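Local coordinates for protein D-alanine--D-alanine ligase (Coxiella burnetii, PDB 3TQT) that joins two D-alanine molecules into D-alanyl-D-alanine at the expense of ATP, supplying the dipeptide for peptidoglycan of the bacterial cell wall, at residues 231-245 and 327-339. Numbering follows the deposited sequence.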
ATOM      1  N   GLU A 231      -1.592  -8.639 -23.751  1.00 21.03           N
ATOM      2  CA  GLU A 231      -0.893  -7.852 -22.753  1.00 19.15           C
ATOM      3  C   GLU A 231      -0.400  -6.564 -23.377  1.00 23.84           C
ATOM      4  O   GLU A 231      -0.222  -6.479 -24.589  1.00 23.42           O
ATOM      5  CB  GLU A 231       0.275  -8.642 -22.179  1.00 21.68           C
ATOM      6  CG  GLU A 231      -0.129  -9.989 -21.625  1.00 28.16           C
ATOM      7  CD  GLU A 231       1.035 -10.705 -20.989  1.00 29.47           C
ATOM      8  OE1 GLU A 231       2.185 -10.313 -21.272  1.00 30.30           O
ATOM      9  OE2 GLU A 231       0.798 -11.635 -20.195  1.00 30.99           O
ATOM     10  N   CYS A 232      -0.201  -5.558 -22.539  1.00 19.10           N
ATOM     11  CA  CYS A 232       0.269  -4.270 -23.010  1.00 19.35           C
ATOM     12  C   CYS A 232       1.165  -3.665 -21.944  1.00 23.35           C
ATOM     13  O   CYS A 232       0.801  -3.607 -20.769  1.00 22.23           O
ATOM     14  CB  CYS A 232      -0.920  -3.356 -23.311  1.00 20.23           C
ATOM     15  SG  CYS A 232      -0.474  -1.751 -23.991  1.00 27.09           S
ATOM     16  N   ALA A 233       2.351  -3.240 -22.359  1.00 22.28           N
ATOM     17  CA  ALA A 233       3.315  -2.665 -21.441  1.00 22.68           C
ATOM     18  C   ALA A 233       3.093  -1.168 -21.404  1.00 25.67           C
ATOM     19  O   ALA A 233       3.043  -0.518 -22.444  1.00 23.59           O
ATOM     20  CB  ALA A 233       4.725  -2.976 -21.891  1.00 22.94           C
ATOM     21  N   VAL A 234       2.941  -0.632 -20.200  1.00 20.34           N
ATOM     22  CA  VAL A 234       2.771   0.805 -20.007  1.00 23.53           C
ATOM     23  C   VAL A 234       4.008   1.383 -19.323  1.00 21.07           C
ATOM     24  O   VAL A 234       4.596   0.768 -18.425  1.00 20.78           O
ATOM     25  CB  VAL A 234       1.514   1.109 -19.176  1.00 20.56           C
ATOM     26  CG1 VAL A 234       1.359   2.617 -18.947  1.00 17.36           C
ATOM     27  CG2 VAL A 234       0.279   0.550 -19.870  1.00 23.34           C
ATOM     28  N   LEU A 235       4.412   2.561 -19.773  1.00 19.11           N
ATOM     29  CA  LEU A 235       5.592   3.223 -19.228  1.00 20.15           C
ATOM     30  C   LEU A 235       5.312   4.695 -19.026  1.00 19.77           C
ATOM     31  O   LEU A 235       4.825   5.377 -19.930  1.00 22.44           O
ATOM     32  CB  LEU A 235       6.751   3.070 -20.193  1.00 20.45           C
ATOM     33  CG  LEU A 235       8.032   3.829 -19.879  1.00 19.84           C
ATOM     34  CD1 LEU A 235       8.708   3.239 -18.655  1.00 19.58           C
ATOM     35  CD2 LEU A 235       8.939   3.738 -21.100  1.00 25.18           C
ATOM     36  N   GLY A 236       5.628   5.188 -17.836  1.00 19.26           N
ATOM     37  CA  GLY A 236       5.515   6.609 -17.581  1.00 22.78           C
ATOM     38  C   GLY A 236       5.061   6.893 -16.169  1.00 21.64           C
ATOM     39  O   GLY A 236       4.806   5.978 -15.392  1.00 23.62           O
ATOM     40  N   ASN A 237       4.956   8.179 -15.854  1.00 25.21           N
ATOM     41  CA  ASN A 237       4.400   8.624 -14.597  1.00 24.62           C
ATOM     42  C   ASN A 237       3.065   9.254 -14.921  1.00 31.32           C
ATOM     43  O   ASN A 237       2.068   8.557 -15.030  1.00 29.29           O
ATOM     44  CB  ASN A 237       5.331   9.637 -13.918  1.00 28.25           C
ATOM     45  CG  ASN A 237       6.492   8.967 -13.205  1.00 28.35           C
ATOM     46  OD1 ASN A 237       6.437   7.770 -12.925  1.00 24.76           O
ATOM     47  ND2 ASN A 237       7.543   9.737 -12.900  1.00 23.12           N
ATOM     48  N   GLY A 238       3.071  10.568 -15.120  1.00 39.89           N
ATOM     49  CA  GLY A 238       1.856  11.300 -15.416  1.00 45.76           C
ATOM     50  C   GLY A 238       1.358  11.125 -16.838  1.00 48.83           C
ATOM     51  O   GLY A 238       0.146  11.131 -17.071  1.00 49.65           O
ATOM     52  N   ALA A 239       2.284  10.975 -17.788  1.00 40.43           N
ATOM     53  CA  ALA A 239       1.920  10.831 -19.198  1.00 40.89           C
ATOM     54  C   ALA A 239       2.321   9.464 -19.749  1.00 34.92           C
ATOM     55  O   ALA A 239       3.264   9.355 -20.527  1.00 31.99           O
ATOM     56  CB  ALA A 239       2.546  11.936 -20.029  1.00 33.56           C
ATOM     57  N   PRO A 240       1.582   8.422 -19.356  1.00 27.74           N
ATOM     58  CA  PRO A 240       1.917   7.029 -19.678  1.00 27.46           C
ATOM     59  C   PRO A 240       1.820   6.741 -21.168  1.00 28.41           C
ATOM     60  O   PRO A 240       0.934   7.268 -21.842  1.00 26.08           O
ATOM     61  CB  PRO A 240       0.841   6.222 -18.931  1.00 30.41           C
ATOM     62  CG  PRO A 240       0.192   7.195 -17.978  1.00 26.95           C
ATOM     63  CD  PRO A 240       0.302   8.530 -18.639  1.00 27.11           C
ATOM     64  N   LYS A 241       2.727   5.900 -21.657  1.00 25.28           N
ATOM     65  CA  LYS A 241       2.730   5.446 -23.042  1.00 27.94           C
ATOM     66  C   LYS A 241       2.518   3.944 -23.050  1.00 26.81           C
ATOM     67  O   LYS A 241       2.913   3.246 -22.119  1.00 25.05           O
ATOM     68  CB  LYS A 241       4.058   5.775 -23.730  1.00 27.99           C
ATOM     69  CG  LYS A 241       4.306   7.265 -23.926  1.00 35.87           C
ATOM     70  CD  LYS A 241       5.673   7.519 -24.561  1.00 53.32           C
ATOM     71  CE  LYS A 241       6.809   6.927 -23.721  1.00 58.78           C
ATOM     72  NZ  LYS A 241       8.174   7.324 -24.203  1.00 59.91           N
ATOM     73  N   ALA A 242       1.887   3.450 -24.102  1.00 21.99           N
ATOM     74  CA  ALA A 242       1.567   2.036 -24.170  1.00 22.89           C
ATOM     75  C   ALA A 242       2.318   1.381 -25.321  1.00 31.58           C
ATOM     76  O   ALA A 242       2.455   1.967 -26.390  1.00 27.38           O
ATOM     77  CB  ALA A 242       0.066   1.855 -24.327  1.00 22.35           C
ATOM     78  N   SER A 243       2.814   0.171 -25.090  1.00 28.56           N
ATOM     79  CA  SER A 243       3.508  -0.594 -26.121  1.00 27.32           C
ATOM     80  C   SER A 243       2.502  -1.150 -27.110  1.00 24.24           C
ATOM     81  O   SER A 243       1.298  -1.063 -26.904  1.00 29.43           O
ATOM     82  CB  SER A 243       4.252  -1.773 -25.487  1.00 21.15           C
ATOM     83  OG  SER A 243       3.316  -2.739 -25.002  1.00 24.10           O
ATOM     84  N   LEU A 244       3.003  -1.728 -28.192  1.00 29.41           N
ATOM     85  CA  LEU A 244       2.168  -2.579 -29.013  1.00 33.09           C
ATOM     86  C   LEU A 244       1.743  -3.758 -28.150  1.00 28.35           C
ATOM     87  O   LEU A 244       2.522  -4.246 -27.323  1.00 24.92           O
ATOM     88  CB  LEU A 244       2.929  -3.059 -30.245  1.00 30.33           C
ATOM     89  CG  LEU A 244       3.277  -1.911 -31.195  1.00 36.83           C
ATOM     90  CD1 LEU A 244       4.115  -2.394 -32.360  1.00 39.41           C
ATOM     91  CD2 LEU A 244       2.008  -1.221 -31.680  1.00 38.15           C
ATOM     92  N   PRO A 245       0.503  -4.215 -28.333  1.00 30.85           N
ATOM     93  CA  PRO A 245      -0.031  -5.340 -27.562  1.00 31.28           C
ATOM     94  C   PRO A 245       0.749  -6.611 -27.862  1.00 31.28           C
ATOM     95  O   PRO A 245       1.261  -6.764 -28.969  1.00 30.13           O
ATOM     96  CB  PRO A 245      -1.457  -5.495 -28.108  1.00 29.82           C
ATOM     97  CG  PRO A 245      -1.760  -4.203 -28.806  1.00 37.59           C
ATOM     98  CD  PRO A 245      -0.450  -3.727 -29.340  1.00 39.08           C
ATOM     99  N   SER A 327      10.979 -11.916 -21.227  1.00 28.50           N
ATOM    100  CA  SER A 327       9.746 -11.524 -20.558  1.00 27.76           C
ATOM    101  C   SER A 327       8.953 -10.529 -21.391  1.00 30.72           C
ATOM    102  O   SER A 327       9.531  -9.676 -22.073  1.00 24.71           O
ATOM    103  CB  SER A 327      10.046 -10.930 -19.185  1.00 25.62           C
ATOM    104  OG  SER A 327      10.458 -11.942 -18.293  1.00 26.73           O
ATOM    105  N   MET A 328       7.627 -10.632 -21.313  1.00 25.92           N
ATOM    106  CA  MET A 328       6.752  -9.827 -22.157  1.00 23.99           C
ATOM    107  C   MET A 328       6.927  -8.324 -21.982  1.00 24.26           C
ATOM    108  O   MET A 328       6.887  -7.582 -22.959  1.00 24.49           O
ATOM    109  CB  MET A 328       5.282 -10.231 -21.976  1.00 20.28           C
ATOM    110  CG  MET A 328       4.925 -11.538 -22.747  1.00 24.35           C
ATOM    111  SD  MET A 328       5.125 -11.333 -24.526  1.00 32.27           S
ATOM    112  CE  MET A 328       3.706 -10.339 -24.942  1.00 37.16           C
ATOM    113  N   TYR A 329       7.108  -7.859 -20.751  1.00 21.19           N
ATOM    114  CA  TYR A 329       7.217  -6.414 -20.571  1.00 22.92           C
ATOM    115  C   TYR A 329       8.361  -5.801 -21.407  1.00 24.85           C
ATOM    116  O   TYR A 329       8.114  -4.956 -22.256  1.00 22.14           O
ATOM    117  CB  TYR A 329       7.305  -6.002 -19.098  1.00 16.98           C
ATOM    118  CG  TYR A 329       7.219  -4.496 -18.961  1.00 17.38           C
ATOM    119  CD1 TYR A 329       5.988  -3.860 -18.810  1.00 20.20           C
ATOM    120  CD2 TYR A 329       8.357  -3.714 -19.043  1.00 16.39           C
ATOM    121  CE1 TYR A 329       5.903  -2.476 -18.720  1.00 24.56           C
ATOM    122  CE2 TYR A 329       8.281  -2.338 -18.952  1.00 23.84           C
ATOM    123  CZ  TYR A 329       7.062  -1.725 -18.792  1.00 21.70           C
ATOM    124  OH  TYR A 329       7.002  -0.351 -18.714  1.00 21.98           O
ATOM    125  N   PRO A 330       9.608  -6.232 -21.184  1.00 22.27           N
ATOM    126  CA  PRO A 330      10.649  -5.686 -22.059  1.00 29.78           C
ATOM    127  C   PRO A 330      10.477  -6.076 -23.529  1.00 25.79           C
ATOM    128  O   PRO A 330      10.764  -5.233 -24.371  1.00 29.78           O
ATOM    129  CB  PRO A 330      11.942  -6.280 -21.495  1.00 29.24           C
ATOM    130  CG  PRO A 330      11.514  -7.456 -20.667  1.00 21.21           C
ATOM    131  CD  PRO A 330      10.174  -7.065 -20.111  1.00 27.04           C
ATOM    132  N   LYS A 331      10.036  -7.301 -23.831  1.00 24.41           N
ATOM    133  CA  LYS A 331       9.878  -7.712 -25.227  1.00 26.60           C
ATOM    134  C   LYS A 331       8.863  -6.846 -25.974  1.00 27.03           C
ATOM    135  O   LYS A 331       9.083  -6.473 -27.116  1.00 23.51           O
ATOM    136  CB  LYS A 331       9.474  -9.181 -25.336  1.00 35.06           C
ATOM    137  CG  LYS A 331      10.616 -10.155 -25.203  1.00 52.17           C
ATOM    138  CD  LYS A 331      10.111 -11.590 -25.366  1.00 65.36           C
ATOM    139  CE  LYS A 331       9.295 -11.753 -26.643  1.00 74.92           C
ATOM    140  NZ  LYS A 331       8.772 -13.140 -26.821  1.00 79.34           N
ATOM    141  N   MET A 332       7.743  -6.535 -25.336  1.00 25.92           N
ATOM    142  CA  MET A 332       6.757  -5.665 -25.965  1.00 25.51           C
ATOM    143  C   MET A 332       7.336  -4.283 -26.269  1.00 25.09           C
ATOM    144  O   MET A 332       7.132  -3.740 -27.363  1.00 25.93           O
ATOM    145  CB  MET A 332       5.504  -5.545 -25.101  1.00 20.17           C
ATOM    146  CG  MET A 332       4.613  -6.772 -25.203  1.00 24.48           C
ATOM    147  SD  MET A 332       3.051  -6.551 -24.355  1.00 26.35           S
ATOM    148  CE  MET A 332       3.549  -6.697 -22.640  1.00 28.25           C
ATOM    149  N   TRP A 333       8.058  -3.705 -25.309  1.00 26.13           N
ATOM    150  CA  TRP A 333       8.705  -2.421 -25.585  1.00 28.18           C
ATOM    151  C   TRP A 333       9.710  -2.519 -26.727  1.00 29.76           C
ATOM    152  O   TRP A 333       9.728  -1.662 -27.609  1.00 30.28           O
ATOM    153  CB  TRP A 333       9.334  -1.789 -24.335  1.00 21.04           C
ATOM    154  CG  TRP A 333       8.317  -1.026 -23.550  1.00 24.33           C
ATOM    155  CD1 TRP A 333       7.967  -1.216 -22.244  1.00 25.71           C
ATOM    156  CD2 TRP A 333       7.469   0.018 -24.045  1.00 28.56           C
ATOM    157  NE1 TRP A 333       6.971  -0.344 -21.893  1.00 23.70           N
ATOM    158  CE2 TRP A 333       6.646   0.424 -22.977  1.00 25.58           C
ATOM    159  CE3 TRP A 333       7.331   0.652 -25.285  1.00 29.26           C
ATOM    160  CZ2 TRP A 333       5.698   1.439 -23.111  1.00 27.87           C
ATOM    161  CZ3 TRP A 333       6.392   1.659 -25.416  1.00 27.59           C
ATOM    162  CH2 TRP A 333       5.591   2.045 -24.333  1.00 25.26           C
ATOM    163  N   GLU A 334      10.538  -3.557 -26.720  1.00 27.08           N
ATOM    164  CA  GLU A 334      11.510  -3.726 -27.803  1.00 26.84           C
ATOM    165  C   GLU A 334      10.784  -3.766 -29.134  1.00 29.77           C
ATOM    166  O   GLU A 334      11.232  -3.187 -30.122  1.00 34.53           O
ATOM    167  CB  GLU A 334      12.328  -5.004 -27.626  1.00 29.87           C
ATOM    168  CG  GLU A 334      13.132  -5.073 -26.352  1.00 48.24           C
ATOM    169  CD  GLU A 334      14.111  -6.229 -26.356  1.00 66.14           C
ATOM    170  OE1 GLU A 334      14.391  -6.768 -27.450  1.00 68.21           O
ATOM    171  OE2 GLU A 334      14.596  -6.598 -25.265  1.00 73.44           O
ATOM    172  N   ALA A 335       9.654  -4.462 -29.153  1.00 27.41           N
ATOM    173  CA  ALA A 335       8.879  -4.631 -30.373  1.00 34.14           C
ATOM    174  C   ALA A 335       8.216  -3.325 -30.787  1.00 34.28           C
ATOM    175  O   ALA A 335       7.737  -3.196 -31.914  1.00 33.70           O
ATOM    176  CB  ALA A 335       7.830  -5.726 -30.195  1.00 34.17           C
ATOM    177  N   SER A 336       8.204  -2.363 -29.868  1.00 29.07           N
ATOM    178  CA  SER A 336       7.578  -1.069 -30.098  1.00 29.78           C
ATOM    179  C   SER A 336       8.606   0.006 -30.435  1.00 39.34           C
ATOM    180  O   SER A 336       8.267   1.179 -30.562  1.00 42.08           O
ATOM    181  CB  SER A 336       6.778  -0.645 -28.861  1.00 28.21           C
ATOM    182  OG  SER A 336       5.752  -1.584 -28.606  1.00 32.29           O
ATOM    183  N   GLY A 337       9.864  -0.396 -30.553  1.00 34.76           N
ATOM    184  CA  GLY A 337      10.922   0.533 -30.904  1.00 34.07           C
ATOM    185  C   GLY A 337      11.646   1.099 -29.699  1.00 34.63           C
ATOM    186  O   GLY A 337      12.352   2.097 -29.809  1.00 34.51           O
ATOM    187  N   LEU A 338      11.481   0.475 -28.540  1.00 28.59           N
ATOM    188  CA  LEU A 338      12.199   0.935 -27.356  1.00 31.80           C
ATOM    189  C   LEU A 338      13.122  -0.163 -26.834  1.00 25.68           C
ATOM    190  O   LEU A 338      12.675  -1.045 -26.115  1.00 29.59           O
ATOM    191  CB  LEU A 338      11.207   1.352 -26.261  1.00 21.96           C
ATOM    192  CG  LEU A 338      11.798   1.914 -24.963  1.00 29.33           C
ATOM    193  CD1 LEU A 338      12.571   3.207 -25.199  1.00 27.23           C
ATOM    194  CD2 LEU A 338      10.693   2.148 -23.936  1.00 20.94           C
ATOM    195  N   PRO A 339      14.417  -0.112 -27.189  1.00 29.34           N
ATOM    196  CA  PRO A 339      15.339  -1.150 -26.706  1.00 32.05           C
ATOM    197  C   PRO A 339      15.401  -1.192 -25.173  1.00 34.86           C
ATOM    198  O   PRO A 339      15.177  -0.185 -24.499  1.00 26.01           O
ATOM    199  CB  PRO A 339      16.695  -0.713 -27.283  1.00 31.27           C
ATOM    200  CG  PRO A 339      16.356   0.135 -28.466  1.00 35.34           C
ATOM    201  CD  PRO A 339      15.083   0.851 -28.082  1.00 37.14           C
TER
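The hydroxyl of S336 is gripped twice: OG takes the hydrogen of L244 N at 2.8 Å, nearly straight at 167°, and gives its own to M332 O one turn back in the helix. A small side chain that can donate and accept at once suits this place, where helix 328-335 lies across a beta hairpin in the antiparallel sheet of the ATP-grasp domain, its axis at 80° to strand 231-236. S243 plays a similar part within the hairpin, its OG accepting from A233 N and donating to L244 O.

At the centre lies the indole of W333, broad enough to span both strands. S243 CB sits 3.8 Å from the centroid of its six-membered ring, almost straight above it, a CH-pi contact; L338 CD2 lies against the opposite face, displaced toward the rim. L338 CD2 also meets L235 CD2, and L235 CB reaches W333 CZ2. A233 has just a methyl, which lets Y329 come close: CB is 3.4 Å from Y329 CE1.

M332 SD lies 3.3 Å from E231 O, and the bend at chi3 turns its methyl CE toward E231 CB and A233. E231, in the predicted ATP-binding region, lies beside D303, a predicted magnesium ligand, so the helix packs against the edge of the probable active site. Y329 projects with CG anti to its backbone N (chi1 -172°), carrying its phenol to the strand: OH donates to V234 O at 2.7 Å, approaching from above the carbonyl plane, and accepts a weak bond from W333 NE1.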